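Local coordinates for probable oxidoreductase protein (Rhizobium etli, PDB 4FB5) that probably binds a nicotinamide adenine dinucleotide cofactor and carries out an oxidation–reduction reaction, as a member of the GFO/IDH/MocA family whose substrate is not established, at residues Leu150-Arg161 / Phe342-Glu352; Val178-Phe186 / Asp209-Leu218. One frame throughout, in Å; residues are numbered along the deposited sequence.

Contact 1: residues Leu150-Arg161 / Phe342-Glu352; sequences LGYNYIQNPVMR and FNDLKIIECRE
Asn-153 and Lys-346 make the hydrogen bond that joins residues 150-161 to residues 342-352: Lys-346 NZ donates to Asn-153 OD1 over 3.0 Å, arriving in the carbonyl plane on a lone pair. With CG between the backbone N and the carbonyl carbon (chi1 41°), the Asn-153 amide lies across the next side chain, its ND2 3.6 Å above the plane of the Tyr-154 ring and over its centre. The same ND2 comes within 3.7 Å of Phe-342 CE1, the amide standing almost upright to that ring at 83°. Tyr-154 and Phe-342 meet directly, Tyr-154 CZ lying 3.6 Å from Phe-342 CE1, with the rings inclined at 51°. An alanine in place of Asn-153 would remove this amide and is likely to leave Lys-346 with its salt bridge to Glu-124 and a long one to Glu-349, and to open a gap beside both rings. Glu-349 stretches its extended chain toward Gly-151, where OE1 accepts a hydrogen bond from Trp-122 NE1. Leu-345 CD2 presses on Asn-157 CB at 3.7 Å, while Asn-157 OD1 caps helix 158-168 by accepting from Val-159 N. The Gln-156 and Ile-348 side chains run past each other in opposite directions, Gln-156 CB meeting Ile-348 CG2. A long salt bridge, Arg-161 NH2 to Glu-352 OE1 at 3.6 Å, links the start of helix 158-168 to helix 344-358; Glu-352 is held more firmly by Arg-355 and Ser-363. Helices 35-44 and 47-51 back helix 344-358, whereas Tyr-152 and Ile-155, which follow Rossmann edge strand 148-150 in the chain, pack on helix 206-221.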
loop_
_atom_site.group_PDB
_atom_site.type_symbol
_atom_site.label_atom_id
_atom_site.label_comp_id
_atom_site.label_asym_id
_atom_site.label_seq_id
_atom_site.Cartn_x
_atom_site.Cartn_y
_atom_site.Cartn_z
ATOM N N LEU A 150 23.461 -1.697 24.926
ATOM C CA LEU A 150 22.925 -0.468 24.400
ATOM C C LEU A 150 21.521 -0.675 23.885
ATOM O O LEU A 150 21.154 -1.795 23.535
ATOM C CB LEU A 150 23.819 0.023 23.301
ATOM C CG LEU A 150 25.123 0.477 23.894
ATOM C CD1 LEU A 150 26.192 0.408 22.869
ATOM C CD2 LEU A 150 24.935 1.864 24.406
ATOM N N GLY A 151 20.741 0.405 23.846
ATOM C CA GLY A 151 19.348 0.357 23.433
ATOM C C GLY A 151 19.227 0.559 21.941
ATOM O O GLY A 151 18.756 1.606 21.450
ATOM N N TYR A 152 19.665 -0.445 21.204
ATOM C CA TYR A 152 19.413 -0.471 19.795
ATOM C C TYR A 152 18.204 -1.379 19.611
ATOM O O TYR A 152 18.359 -2.522 19.185
ATOM C CB TYR A 152 20.639 -0.995 19.031
ATOM C CG TYR A 152 21.745 0.016 18.910
ATOM C CD1 TYR A 152 21.587 1.143 18.116
ATOM C CD2 TYR A 152 22.964 -0.142 19.599
ATOM C CE1 TYR A 152 22.609 2.094 18.005
ATOM C CE2 TYR A 152 23.976 0.807 19.511
ATOM C CZ TYR A 152 23.786 1.927 18.702
ATOM O OH TYR A 152 24.763 2.889 18.555
ATOM N N ASN A 153 17.006 -0.883 19.911
ATOM C CA ASN A 153 15.824 -1.767 19.989
ATOM C C ASN A 153 15.245 -2.276 18.672
ATOM O O ASN A 153 14.672 -3.340 18.633
ATOM C CB ASN A 153 14.727 -1.104 20.787
ATOM C CG ASN A 153 14.612 0.339 20.469
ATOM O OD1 ASN A 153 15.005 1.178 21.279
ATOM N ND2 ASN A 153 14.165 0.658 19.256
ATOM N N TYR A 154 15.385 -1.519 17.597
ATOM C CA TYR A 154 14.874 -1.966 16.306
ATOM C C TYR A 154 15.259 -3.419 15.995
ATOM O O TYR A 154 14.397 -4.195 15.559
ATOM C CB TYR A 154 15.265 -0.978 15.213
ATOM C CG TYR A 154 14.592 0.317 15.503
ATOM C CD1 TYR A 154 13.199 0.402 15.523
ATOM C CD2 TYR A 154 15.303 1.439 15.798
ATOM C CE1 TYR A 154 12.562 1.562 15.799
ATOM C CE2 TYR A 154 14.661 2.626 16.100
ATOM C CZ TYR A 154 13.294 2.679 16.093
ATOM O OH TYR A 154 12.643 3.858 16.386
ATOM N N ILE A 155 16.529 -3.753 16.263
ATOM C CA ILE A 155 17.109 -5.126 16.275
ATOM C C ILE A 155 16.227 -6.210 16.862
ATOM O O ILE A 155 16.294 -7.341 16.420
ATOM C CB ILE A 155 18.435 -5.159 17.099
ATOM C CG1 ILE A 155 19.507 -4.308 16.459
ATOM C CG2 ILE A 155 19.017 -6.495 17.209
ATOM C CD1 ILE A 155 19.376 -4.164 14.948
ATOM N N GLN A 156 15.398 -5.891 17.846
ATOM C CA GLN A 156 14.666 -6.927 18.556
ATOM C C GLN A 156 13.308 -7.267 17.990
ATOM O O GLN A 156 12.663 -8.208 18.468
ATOM C CB GLN A 156 14.458 -6.543 20.027
ATOM C CG GLN A 156 15.660 -6.184 20.813
ATOM C CD GLN A 156 16.671 -7.280 20.907
ATOM O OE1 GLN A 156 17.867 -7.006 21.066
ATOM N NE2 GLN A 156 16.219 -8.538 20.816
ATOM N N ASN A 157 12.839 -6.504 17.012
ATOM C CA ASN A 157 11.554 -6.800 16.350
ATOM C C ASN A 157 11.582 -8.238 15.914
ATOM O O ASN A 157 12.564 -8.666 15.344
ATOM C CB ASN A 157 11.397 -5.901 15.127
ATOM C CG ASN A 157 10.009 -5.986 14.463
ATOM O OD1 ASN A 157 9.248 -6.942 14.631
ATOM N ND2 ASN A 157 9.708 -4.976 13.657
ATOM N N PRO A 158 10.523 -8.993 16.205
ATOM C CA PRO A 158 10.389 -10.345 15.690
ATOM C C PRO A 158 10.508 -10.452 14.176
ATOM O O PRO A 158 11.099 -11.451 13.666
ATOM C CB PRO A 158 8.971 -10.740 16.100
ATOM C CG PRO A 158 8.723 -9.989 17.352
ATOM C CD PRO A 158 9.435 -8.667 17.159
ATOM N N VAL A 159 9.967 -9.471 13.455
ATOM C CA VAL A 159 10.042 -9.486 11.992
ATOM C C VAL A 159 11.507 -9.471 11.600
ATOM O O VAL A 159 11.938 -10.142 10.682
ATOM C CB VAL A 159 9.271 -8.266 11.385
ATOM C CG1 VAL A 159 9.733 -7.943 9.959
ATOM C CG2 VAL A 159 7.739 -8.497 11.512
HETATM N N MSE A 160 12.281 -8.714 12.356
HETATM C CA MSE A 160 13.641 -8.534 12.058
HETATM C C MSE A 160 14.424 -9.820 12.372
HETATM O O MSE A 160 15.268 -10.206 11.577
HETATM C CB MSE A 160 14.140 -7.289 12.800
HETATM C CG MSE A 160 15.495 -6.794 12.383
HETATM SE SE MSE A 160 15.440 -6.212 10.482
HETATM C CE MSE A 160 14.278 -4.645 10.839
ATOM N N ARG A 161 14.155 -10.493 13.509
ATOM C CA ARG A 161 14.800 -11.805 13.742
ATOM C C ARG A 161 14.437 -12.796 12.632
ATOM O O ARG A 161 15.280 -13.585 12.200
ATOM C CB ARG A 161 14.599 -12.440 15.143
ATOM C CG ARG A 161 13.766 -11.691 16.170
ATOM C CD ARG A 161 14.631 -10.843 17.123
ATOM N NE ARG A 161 14.252 -10.971 18.541
ATOM C CZ ARG A 161 14.850 -11.805 19.420
ATOM N NH1 ARG A 161 15.846 -12.618 19.053
ATOM N NH2 ARG A 161 14.446 -11.850 20.685
ATOM N N PHE A 342 5.882 -0.082 19.359
ATOM C CA PHE A 342 7.251 0.325 19.678
ATOM C C PHE A 342 7.701 -0.118 21.112
ATOM O O PHE A 342 8.800 -0.626 21.277
ATOM C CB PHE A 342 7.421 1.809 19.403
ATOM C CG PHE A 342 8.804 2.352 19.668
ATOM C CD1 PHE A 342 9.808 2.224 18.723
ATOM C CD2 PHE A 342 9.064 3.058 20.815
ATOM C CE1 PHE A 342 11.107 2.754 18.934
ATOM C CE2 PHE A 342 10.331 3.589 21.082
ATOM C CZ PHE A 342 11.371 3.443 20.128
ATOM N N ASN A 343 6.861 0.008 22.122
ATOM C CA ASN A 343 7.307 -0.338 23.494
ATOM C C ASN A 343 7.568 -1.840 23.663
ATOM O O ASN A 343 8.451 -2.251 24.448
ATOM C CB ASN A 343 6.337 0.165 24.588
ATOM C CG ASN A 343 6.014 1.649 24.445
ATOM O OD1 ASN A 343 6.779 2.427 23.863
ATOM N ND2 ASN A 343 4.866 2.041 24.955
ATOM N N ASP A 344 6.815 -2.651 22.914
ATOM C CA ASP A 344 7.037 -4.074 22.936
ATOM C C ASP A 344 8.511 -4.428 22.620
ATOM O O ASP A 344 9.074 -5.398 23.165
ATOM C CB ASP A 344 5.995 -4.794 22.075
ATOM C CG ASP A 344 4.530 -4.642 22.650
ATOM O OD1 ASP A 344 4.379 -4.613 23.909
ATOM O OD2 ASP A 344 3.536 -4.554 21.854
ATOM N N LEU A 345 9.165 -3.610 21.803
ATOM C CA LEU A 345 10.552 -3.863 21.451
ATOM C C LEU A 345 11.519 -3.629 22.599
ATOM O O LEU A 345 12.622 -4.155 22.591
ATOM C CB LEU A 345 10.980 -2.957 20.314
ATOM C CG LEU A 345 10.146 -2.944 19.046
ATOM C CD1 LEU A 345 10.617 -1.787 18.227
ATOM C CD2 LEU A 345 10.300 -4.234 18.286
ATOM N N LYS A 346 11.132 -2.804 23.563
ATOM C CA LYS A 346 11.991 -2.561 24.692
ATOM C C LYS A 346 11.914 -3.727 25.673
ATOM O O LYS A 346 12.911 -4.039 26.317
ATOM C CB LYS A 346 11.664 -1.251 25.401
ATOM C CG LYS A 346 12.917 -0.508 25.927
ATOM C CD LYS A 346 13.774 0.021 24.774
ATOM C CE LYS A 346 15.119 0.592 25.212
ATOM N NZ LYS A 346 15.716 1.481 24.132
ATOM N N ILE A 347 10.754 -4.372 25.761
ATOM C CA ILE A 347 10.544 -5.527 26.631
ATOM C C ILE A 347 11.428 -6.701 26.178
ATOM O O ILE A 347 12.093 -7.353 26.984
ATOM C CB ILE A 347 9.067 -5.976 26.594
ATOM C CG1 ILE A 347 8.143 -4.907 27.166
ATOM C CG2 ILE A 347 8.888 -7.302 27.300
ATOM C CD1 ILE A 347 6.648 -5.229 27.029
ATOM N N ILE A 348 11.440 -6.961 24.873
ATOM C CA ILE A 348 12.283 -7.998 24.291
ATOM C C ILE A 348 13.755 -7.665 24.559
ATOM O O ILE A 348 14.515 -8.505 25.023
ATOM C CB ILE A 348 11.999 -8.088 22.805
ATOM C CG1 ILE A 348 10.604 -8.668 22.591
ATOM C CG2 ILE A 348 13.046 -8.892 22.088
ATOM C CD1 ILE A 348 9.984 -8.356 21.234
ATOM N N GLU A 349 14.169 -6.433 24.292
ATOM C CA GLU A 349 15.549 -6.029 24.607
ATOM C C GLU A 349 15.885 -6.232 26.105
ATOM O O GLU A 349 16.942 -6.709 26.441
ATOM C CB GLU A 349 15.777 -4.581 24.201
ATOM C CG GLU A 349 17.178 -4.090 24.451
ATOM C CD GLU A 349 17.419 -2.708 23.876
ATOM O OE1 GLU A 349 17.326 -1.751 24.681
ATOM O OE2 GLU A 349 17.683 -2.587 22.635
ATOM N N CYS A 350 14.963 -5.866 26.987
ATOM C CA CYS A 350 15.086 -6.131 28.401
ATOM C C CYS A 350 15.268 -7.639 28.634
ATOM O O CYS A 350 16.190 -8.084 29.339
ATOM C CB CYS A 350 13.852 -5.611 29.137
ATOM S SG CYS A 350 13.887 -5.998 30.899
ATOM N N ARG A 351 14.407 -8.429 28.010
ATOM C CA ARG A 351 14.571 -9.853 28.125
ATOM C C ARG A 351 15.988 -10.214 27.686
ATOM O O ARG A 351 16.712 -10.849 28.445
ATOM C CB ARG A 351 13.491 -10.629 27.372
ATOM C CG ARG A 351 13.645 -12.141 27.431
ATOM C CD ARG A 351 13.542 -12.648 28.850
ATOM N NE ARG A 351 14.035 -14.026 29.044
ATOM C CZ ARG A 351 15.310 -14.375 29.279
ATOM N NH1 ARG A 351 16.271 -13.454 29.322
ATOM N NH2 ARG A 351 15.632 -15.657 29.456
ATOM N N GLU A 352 16.432 -9.766 26.521
ATOM C CA GLU A 352 17.723 -10.247 26.052
ATOM C C GLU A 352 18.872 -9.800 26.952
ATOM O O GLU A 352 19.952 -10.404 26.948
ATOM C CB GLU A 352 17.977 -9.859 24.603
ATOM C CG GLU A 352 17.018 -10.514 23.645
ATOM C CD GLU A 352 17.206 -12.019 23.492
ATOM O OE1 GLU A 352 16.231 -12.764 23.732
ATOM O OE2 GLU A 352 18.303 -12.452 23.094
#

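Contact 2: residues Val178-Phe186 / Asp209-Leu218; sequences VRVEMDEDF and DFAVHPLSLL
Helix 206-221 covers one face of the large mixed β-sheet of the GFO/IDH/MocA C-terminal domain, and its residues 209-218 pack on strand 175-183, running roughly antiparallel to it. The axes of the short segments approach to 8.3 Å at 147°. Val-178, Val-180 and Met-182 point toward the helix; Arg-179, Glu-181 and Asp-183 point away, into the interface with a third subunit, where their charges are paired. At one end Leu-218 CD2 rests on Val-180 CG2 at 3.7 Å and on Val-178 CG1 at 3.9 Å; Val-180 CG1 faces Pro-214 CB. Met-182, a selenomethionine, makes the Met-aromatic contact: its chain is extended, with CG opposite the backbone N (chi1 179°), carrying SE obliquely to 4.6 Å from the centroid of the Phe-210 ring, with CE over one face, toward the rim. CE also reaches His-213 CD2 at 3.8 Å, while Met-182 CB stands 3.9 Å from Pro-214 CG. Glu-184 packs its aliphatic carbons obliquely on the far end of Phe-210. Phe-186 meets Phe-210 rim to rim, their planes at 66°. Asp-209 has salt bridges to Lys-125, Arg-273 and Lys-197, and its OD2 lies in the plane of the Phe-186 ring, at the edge, 3.9 Å from CZ.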
loop_
_atom_site.group_PDB
_atom_site.type_symbol
_atom_site.label_atom_id
_atom_site.label_comp_id
_atom_site.label_asym_id
_atom_site.label_seq_id
_atom_site.Cartn_x
_atom_site.Cartn_y
_atom_site.Cartn_z
ATOM N N VAL A 178 22.371 -3.582 -0.599
ATOM C CA VAL A 178 21.471 -3.267 0.503
ATOM C C VAL A 178 21.234 -1.783 0.617
ATOM O O VAL A 178 22.179 -1.044 0.606
ATOM C CB VAL A 178 22.006 -3.763 1.842
ATOM C CG1 VAL A 178 21.117 -3.266 2.975
ATOM C CG2 VAL A 178 22.113 -5.267 1.834
ATOM N N ARG A 179 19.966 -1.388 0.746
ATOM C CA ARG A 179 19.521 0.003 0.929
ATOM C C ARG A 179 18.888 0.187 2.297
ATOM O O ARG A 179 18.125 -0.673 2.720
ATOM C CB ARG A 179 18.483 0.325 -0.126
ATOM C CG ARG A 179 19.139 0.560 -1.425
ATOM C CD ARG A 179 18.158 0.530 -2.549
ATOM N NE ARG A 179 18.764 0.295 -3.864
ATOM C CZ ARG A 179 18.065 0.251 -5.000
ATOM N NH1 ARG A 179 16.745 0.415 -4.959
ATOM N NH2 ARG A 179 18.652 0.015 -6.187
ATOM N N VAL A 180 19.133 1.310 2.975
ATOM C CA VAL A 180 18.564 1.523 4.340
ATOM C C VAL A 180 18.245 2.963 4.639
ATOM O O VAL A 180 19.126 3.770 4.546
ATOM C CB VAL A 180 19.539 1.055 5.414
ATOM C CG1 VAL A 180 18.947 1.253 6.744
ATOM C CG2 VAL A 180 19.715 -0.368 5.258
ATOM N N GLU A 181 17.017 3.319 4.999
ATOM C CA GLU A 181 16.673 4.752 5.091
ATOM C C GLU A 181 16.198 4.993 6.466
ATOM O O GLU A 181 15.328 4.274 6.915
ATOM C CB GLU A 181 15.541 5.153 4.137
ATOM C CG GLU A 181 15.898 5.177 2.613
ATOM C CD GLU A 181 14.650 5.120 1.651
ATOM O OE1 GLU A 181 13.643 5.837 1.898
ATOM O OE2 GLU A 181 14.661 4.374 0.630
HETATM N N MSE A 182 16.730 5.977 7.169
HETATM C CA MSE A 182 16.047 6.379 8.402
HETATM C C MSE A 182 15.613 7.826 8.405
HETATM O O MSE A 182 16.468 8.722 8.455
HETATM C CB MSE A 182 16.801 6.047 9.696
HETATM C CG MSE A 182 16.017 6.519 10.922
HETATM SE SE MSE A 182 16.635 5.730 12.576
HETATM C CE MSE A 182 15.304 6.288 13.925
ATOM N N ASP A 183 14.286 8.028 8.379
ATOM C CA ASP A 183 13.697 9.366 8.306
ATOM C C ASP A 183 12.633 9.740 9.354
ATOM O O ASP A 183 11.744 8.931 9.718
ATOM C CB ASP A 183 13.131 9.616 6.928
ATOM C CG ASP A 183 13.996 9.071 5.851
ATOM O OD1 ASP A 183 15.234 9.345 5.858
ATOM O OD2 ASP A 183 13.433 8.361 4.970
ATOM N N GLU A 184 12.742 10.973 9.834
ATOM C CA GLU A 184 11.710 11.588 10.639
ATOM C C GLU A 184 11.598 13.032 10.217
ATOM O O GLU A 184 12.291 13.448 9.331
ATOM C CB GLU A 184 11.980 11.420 12.138
ATOM C CG GLU A 184 12.260 9.972 12.538
ATOM C CD GLU A 184 12.119 9.664 14.044
ATOM O OE1 GLU A 184 11.695 10.567 14.810
ATOM O OE2 GLU A 184 12.425 8.501 14.461
ATOM N N ASP A 185 10.704 13.795 10.821
ATOM C CA ASP A 185 10.527 15.187 10.434
ATOM C C ASP A 185 10.504 16.157 11.598
ATOM O O ASP A 185 10.002 17.261 11.449
ATOM C CB ASP A 185 9.282 15.385 9.583
ATOM C CG ASP A 185 8.003 14.958 10.296
ATOM O OD1 ASP A 185 8.056 14.650 11.522
ATOM O OD2 ASP A 185 6.951 14.911 9.613
ATOM N N PHE A 186 11.069 15.755 12.742
ATOM C CA PHE A 186 11.085 16.646 13.891
ATOM C C PHE A 186 12.118 17.792 13.783
ATOM O O PHE A 186 12.111 18.688 14.620
ATOM C CB PHE A 186 11.211 15.876 15.230
ATOM C CG PHE A 186 12.542 15.245 15.457
ATOM C CD1 PHE A 186 13.593 15.980 15.956
ATOM C CD2 PHE A 186 12.741 13.887 15.215
ATOM C CE1 PHE A 186 14.901 15.396 16.168
ATOM C CE2 PHE A 186 14.013 13.286 15.466
ATOM C CZ PHE A 186 15.102 14.065 15.938
ATOM N N ASP A 209 22.411 10.431 15.527
ATOM C CA ASP A 209 21.106 10.281 16.171
ATOM C C ASP A 209 20.354 9.162 15.508
ATOM O O ASP A 209 19.738 8.385 16.166
ATOM C CB ASP A 209 20.344 11.627 16.076
ATOM C CG ASP A 209 19.183 11.730 17.054
ATOM O OD1 ASP A 209 18.882 10.738 17.784
ATOM O OD2 ASP A 209 18.566 12.819 17.096
ATOM N N PHE A 210 20.478 9.068 14.196
ATOM C CA PHE A 210 19.687 8.191 13.385
ATOM C C PHE A 210 20.501 7.059 12.778
ATOM O O PHE A 210 20.019 5.925 12.759
ATOM C CB PHE A 210 19.047 8.982 12.234
ATOM C CG PHE A 210 17.726 9.677 12.598
ATOM C CD1 PHE A 210 17.408 9.997 13.934
ATOM C CD2 PHE A 210 16.813 10.044 11.581
ATOM C CE1 PHE A 210 16.193 10.654 14.259
ATOM C CE2 PHE A 210 15.608 10.686 11.887
ATOM C CZ PHE A 210 15.296 10.996 13.234
ATOM N N ALA A 211 21.708 7.346 12.263
ATOM C CA ALA A 211 22.461 6.361 11.461
ATOM C C ALA A 211 22.848 5.102 12.244
ATOM O O ALA A 211 22.998 3.995 11.658
ATOM C CB ALA A 211 23.689 6.999 10.813
ATOM N N VAL A 212 22.954 5.260 13.564
ATOM C CA VAL A 212 23.358 4.155 14.429
ATOM C C VAL A 212 22.339 3.015 14.452
ATOM O O VAL A 212 22.716 1.826 14.529
ATOM C CB VAL A 212 23.760 4.647 15.859
ATOM C CG1 VAL A 212 24.982 5.507 15.765
ATOM C CG2 VAL A 212 22.658 5.470 16.516
ATOM N N HIS A 213 21.057 3.362 14.359
ATOM C CA HIS A 213 20.029 2.348 14.227
ATOM C C HIS A 213 20.177 1.526 12.932
ATOM O O HIS A 213 20.338 0.288 12.972
ATOM C CB HIS A 213 18.661 2.990 14.320
ATOM C CG HIS A 213 18.337 3.486 15.681
ATOM N ND1 HIS A 213 18.299 2.655 16.783
ATOM C CD2 HIS A 213 18.021 4.721 16.127
ATOM C CE1 HIS A 213 17.997 3.365 17.854
ATOM N NE2 HIS A 213 17.822 4.622 17.482
ATOM N N PRO A 214 20.095 2.193 11.770
ATOM C CA PRO A 214 20.309 1.394 10.570
ATOM C C PRO A 214 21.640 0.635 10.600
ATOM O O PRO A 214 21.690 -0.506 10.172
ATOM C CB PRO A 214 20.248 2.421 9.429
ATOM C CG PRO A 214 19.968 3.754 10.036
ATOM C CD PRO A 214 19.529 3.514 11.459
ATOM N N LEU A 215 22.716 1.230 11.118
ATOM C CA LEU A 215 23.950 0.440 11.220
ATOM C C LEU A 215 23.767 -0.684 12.223
ATOM O O LEU A 215 24.239 -1.807 11.986
ATOM C CB LEU A 215 25.163 1.246 11.639
ATOM C CG LEU A 215 25.541 2.512 10.921
ATOM C CD1 LEU A 215 26.783 2.976 11.613
ATOM C CD2 LEU A 215 25.788 2.291 9.428
ATOM N N SER A 216 23.083 -0.420 13.330
ATOM C CA SER A 216 22.841 -1.522 14.220
ATOM C C SER A 216 22.110 -2.597 13.447
ATOM O O SER A 216 22.392 -3.786 13.636
ATOM C CB SER A 216 22.106 -1.111 15.492
ATOM O OG SER A 216 20.719 -0.932 15.308
ATOM N N LEU A 217 21.219 -2.207 12.519
ATOM C CA LEU A 217 20.546 -3.258 11.754
ATOM C C LEU A 217 21.475 -4.002 10.794
ATOM O O LEU A 217 21.444 -5.236 10.740
ATOM C CB LEU A 217 19.284 -2.766 11.045
ATOM C CG LEU A 217 18.112 -2.352 11.949
ATOM C CD1 LEU A 217 17.100 -1.591 11.093
ATOM C CD2 LEU A 217 17.458 -3.540 12.693
ATOM N N LEU A 218 22.310 -3.264 10.054
ATOM C CA LEU A 218 23.248 -3.906 9.166
ATOM C C LEU A 218 24.182 -4.830 9.973
ATOM O O LEU A 218 24.687 -5.846 9.437
ATOM C CB LEU A 218 24.015 -2.883 8.340
ATOM C CG LEU A 218 23.114 -1.976 7.483
ATOM C CD1 LEU A 218 23.878 -1.114 6.569
ATOM C CD2 LEU A 218 22.102 -2.743 6.668
#

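How the contacts relate
Contact 2 is nested within the chain loop closed by contact 1, helix 158-168 leading on to strand 175-183. Their centres are about 15 Å apart, yet they touch through helix 206-221: Tyr-154 meets His-213 edge-to-face, with Tyr-154 CD2 3.4 Å from His-213 ND1, and Tyr-152 packs on Val-212. Contact 1 thus joins the Rossmann side to the helix that contact 2 seats on the C-terminal sheet. Glu-124 and Lys-125, which pair with Lys-346 and Asp-209, fit the family's EKP signature, and Asp-209 with His-213 fits its DxxxH pattern, consistent with an active site beside contact 2, with Glu-124 linking it to contact 1. His-338 of the second subunit packs on Tyr-154, Phe-342 and Glu-184, touching both.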